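Local coordinates for HTH cro/C1-type domain-containing protein (PDB 4O8B), which probably binds promoter DNA sequence-specifically through a Cro/C1-type helix-turn-helix domain and acts as a transcriptional activator that influences motility and biofilm formation, at residues 18-23 against 55-60. Sequence-based numbering, arbitrary orientation.
Sequences KQLGML and MVLQVP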
ATOM      1  N   LYS A  18      22.762   5.383   4.558  1.00 22.56           N
ATOM      2  CA  LYS A  18      23.034   6.690   5.129  1.00 21.77           C
ATOM      3  C   LYS A  18      22.416   7.794   4.278  1.00 20.85           C
ATOM      4  O   LYS A  18      21.837   8.739   4.808  1.00 20.27           O
ATOM      5  CB  LYS A  18      24.545   6.906   5.248  1.00 23.35           C
ATOM      6  CG  LYS A  18      24.929   8.257   5.835  1.00 24.22           C
ATOM      7  CD  LYS A  18      26.444   8.405   5.940  1.00 26.88           C
ATOM      8  CE  LYS A  18      26.831   9.819   6.341  1.00 27.50           C
ATOM      9  NZ  LYS A  18      28.299  10.052   6.217  1.00 31.05           N
ATOM     10  N   GLN A  19      22.547   7.677   2.965  1.00 21.14           N
ATOM     11  CA  GLN A  19      21.993   8.666   2.052  1.00 22.07           C
ATOM     12  C   GLN A  19      20.488   8.795   2.245  1.00 21.34           C
ATOM     13  O   GLN A  19      19.968   9.900   2.438  1.00 21.53           O
ATOM     14  CB  GLN A  19      22.302   8.299   0.592  1.00 23.09           C
ATOM     15  CG  GLN A  19      23.661   8.769   0.110  1.00 26.77           C
ATOM     16  CD  GLN A  19      24.036   8.160  -1.231  1.00 29.51           C
ATOM     17  OE1 GLN A  19      23.841   6.965  -1.453  1.00 28.36           O
ATOM     18  NE2 GLN A  19      24.606   8.972  -2.119  1.00 32.02           N
ATOM     19  N   LEU A  20      19.784   7.671   2.190  1.00 20.39           N
ATOM     20  CA  LEU A  20      18.333   7.683   2.375  1.00 20.48           C
ATOM     21  C   LEU A  20      18.012   8.260   3.746  1.00 21.55           C
ATOM     22  O   LEU A  20      17.111   9.073   3.897  1.00 19.68           O
ATOM     23  CB  LEU A  20      17.771   6.266   2.248  1.00 17.53           C
ATOM     24  CG  LEU A  20      16.263   6.076   2.496  1.00 16.96           C
ATOM     25  CD1 LEU A  20      15.478   7.208   1.849  1.00 13.58           C
ATOM     26  CD2 LEU A  20      15.818   4.734   1.936  1.00 15.69           C
ATOM     27  N   GLY A  21      18.780   7.820   4.752  1.00 23.11           N
ATOM     28  CA  GLY A  21      18.575   8.290   6.099  1.00 24.98           C
ATOM     29  C   GLY A  21      18.676   9.802   6.225  1.00 26.22           C
ATOM     30  O   GLY A  21      17.840  10.434   6.878  1.00 25.50           O
ATOM     31  N   MET A  22      19.690  10.392   5.603  1.00 26.89           N
ATOM     32  CA  MET A  22      19.862  11.833   5.670  1.00 28.06           C
ATOM     33  C   MET A  22      18.878  12.577   4.774  1.00 27.05           C
ATOM     34  O   MET A  22      18.451  13.686   5.096  1.00 26.66           O
ATOM     35  CB  MET A  22      21.294  12.226   5.285  1.00 31.56           C
ATOM     36  CG  MET A  22      22.356  11.746   6.258  1.00 34.56           C
ATOM     37  SD  MET A  22      23.895  12.665   6.074  1.00 38.79           S
ATOM     38  CE  MET A  22      24.522  11.975   4.549  1.00 37.80           C
ATOM     39  N   LEU A  23      18.514  11.971   3.650  1.00 26.04           N
ATOM     40  CA  LEU A  23      17.573  12.592   2.731  1.00 25.10           C
ATOM     41  C   LEU A  23      16.221  12.845   3.391  1.00 25.53           C
ATOM     42  O   LEU A  23      15.364  13.533   2.829  1.00 24.81           O
ATOM     43  CB  LEU A  23      17.396  11.734   1.481  1.00 24.84           C
ATOM     44  CG  LEU A  23      18.403  12.019   0.362  1.00 25.66           C
ATOM     45  CD1 LEU A  23      18.329  10.929  -0.696  1.00 26.66           C
ATOM     46  CD2 LEU A  23      18.108  13.382  -0.248  1.00 23.60           C
ATOM     47  N   MET A  55       8.228   9.664  -0.894  1.00 19.21           N
ATOM     48  CA  MET A  55       8.552  10.788  -1.766  1.00 20.58           C
ATOM     49  C   MET A  55       9.997  10.699  -2.239  1.00 20.58           C
ATOM     50  O   MET A  55      10.274  10.771  -3.434  1.00 19.22           O
ATOM     51  CB  MET A  55       8.333  12.106  -1.016  1.00 23.86           C
ATOM     52  CG  MET A  55       8.319  13.336  -1.906  1.00 27.73           C
ATOM     53  SD  MET A  55       7.006  13.257  -3.148  1.00 33.87           S
ATOM     54  CE  MET A  55       5.555  13.353  -2.097  1.00 31.98           C
ATOM     55  N   VAL A  56      10.921  10.541  -1.288  1.00 20.65           N
ATOM     56  CA  VAL A  56      12.339  10.446  -1.604  1.00 21.74           C
ATOM     57  C   VAL A  56      12.638   9.246  -2.491  1.00 22.97           C
ATOM     58  O   VAL A  56      13.258   9.388  -3.549  1.00 24.25           O
ATOM     59  CB  VAL A  56      13.188  10.332  -0.319  1.00 21.80           C
ATOM     60  CG1 VAL A  56      14.657  10.183  -0.673  1.00 20.16           C
ATOM     61  CG2 VAL A  56      12.971  11.558   0.552  1.00 20.45           C
ATOM     62  N   LEU A  57      12.200   8.066  -2.063  1.00 23.31           N
ATOM     63  CA  LEU A  57      12.424   6.839  -2.825  1.00 22.96           C
ATOM     64  C   LEU A  57      11.720   6.858  -4.177  1.00 21.63           C
ATOM     65  O   LEU A  57      12.026   6.045  -5.049  1.00 20.46           O
ATOM     66  CB  LEU A  57      11.971   5.620  -2.018  1.00 23.36           C
ATOM     67  CG  LEU A  57      12.990   5.016  -1.049  1.00 24.58           C
ATOM     68  CD1 LEU A  57      12.311   3.951  -0.201  1.00 26.11           C
ATOM     69  CD2 LEU A  57      14.145   4.424  -1.835  1.00 27.35           C
ATOM     70  N   GLN A  58      10.774   7.777  -4.338  1.00 21.20           N
ATOM     71  CA  GLN A  58      10.032   7.893  -5.591  1.00 22.73           C
ATOM     72  C   GLN A  58       9.135   6.691  -5.860  1.00 22.95           C
ATOM     73  O   GLN A  58       8.943   6.294  -7.014  1.00 22.88           O
ATOM     74  CB  GLN A  58      10.994   8.078  -6.763  1.00 24.26           C
ATOM     75  CG  GLN A  58      11.535   9.491  -6.929  1.00 29.27           C
ATOM     76  CD  GLN A  58      10.502  10.444  -7.491  1.00 32.08           C
ATOM     77  OE1 GLN A  58       9.539  10.820  -6.818  1.00 32.84           O
ATOM     78  NE2 GLN A  58      10.692  10.832  -8.753  1.00 33.94           N
ATOM     79  N   VAL A  59       8.583   6.108  -4.798  1.00 22.76           N
ATOM     80  CA  VAL A  59       7.690   4.963  -4.934  1.00 20.69           C
ATOM     81  C   VAL A  59       6.416   5.202  -4.144  1.00 20.97           C
ATOM     82  O   VAL A  59       6.429   5.886  -3.114  1.00 22.63           O
ATOM     83  CB  VAL A  59       8.347   3.655  -4.432  1.00 20.06           C
ATOM     84  CG1 VAL A  59       9.403   3.194  -5.416  1.00 19.04           C
ATOM     85  CG2 VAL A  59       8.965   3.886  -3.056  1.00 19.99           C
ATOM     86  N   PRO A  60       5.284   4.652  -4.615  1.00 19.34           N
ATOM     87  CA  PRO A  60       4.005   4.818  -3.918  1.00 17.68           C
ATOM     88  C   PRO A  60       4.089   4.279  -2.495  1.00 16.22           C
ATOM     89  O   PRO A  60       4.635   3.204  -2.267  1.00 15.36           O
ATOM     90  CB  PRO A  60       3.039   4.013  -4.781  1.00 17.33           C
ATOM     91  CG  PRO A  60       3.626   4.141  -6.145  1.00 17.95           C
ATOM     92  CD  PRO A  60       5.095   3.929  -5.881  1.00 18.39           C
TER
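Helix 17-22 and the end of helix 47-57 come together where Leu-23 and Val-56 face each other, their CA atoms 7.1 Å apart, and no hydrogen bond joins the two segments. The contact is made by four aliphatic side chains. Val-56 stands at its middle: CG1, set anti to the backbone N (chi1 178°), projects between the two leucines of 18-23, meeting CD1 of Leu-23 at 3.7 Å and CD1 of Leu-20 at 4.0 Å. The same methyl also rests on Leu-23 CB at 3.8 Å, whereas CG2 of Val-56 lies beside the backbone O of Leu-23. Leu-20 reaches across with its two branches divided between neighbours. While CD1 goes to Val-56, CD2 of Leu-20 packs on the fork of Leu-57, 4.1 Å from CG of Leu-57, the two side chains crossing at about a right angle. The anti chi1 of Leu-20 (177°) carries its branched end toward helix 47-57, although its CB does not point there directly. Just beyond this patch helix 47-57 ends in a Schellman motif: Gln-58 takes positive phi (67°) as the C' residue, Val-59 N bonds to Ala-54 O, and a weak bond runs from Gln-58 N to Met-55 O. Within the Cro/C1-type domain, the contact joins the first helix of the helix-turn-helix, 17-22, which helix 28-39 follows in the motif, to helix 47-57. Tyr-15 touches both Leu-23 and Val-56, helix 3-13 packs on Leu-57 through Leu-6, Ala-9 and Ala-13, and past the turn Val-59 and Pro-60 lean on helix 69-79.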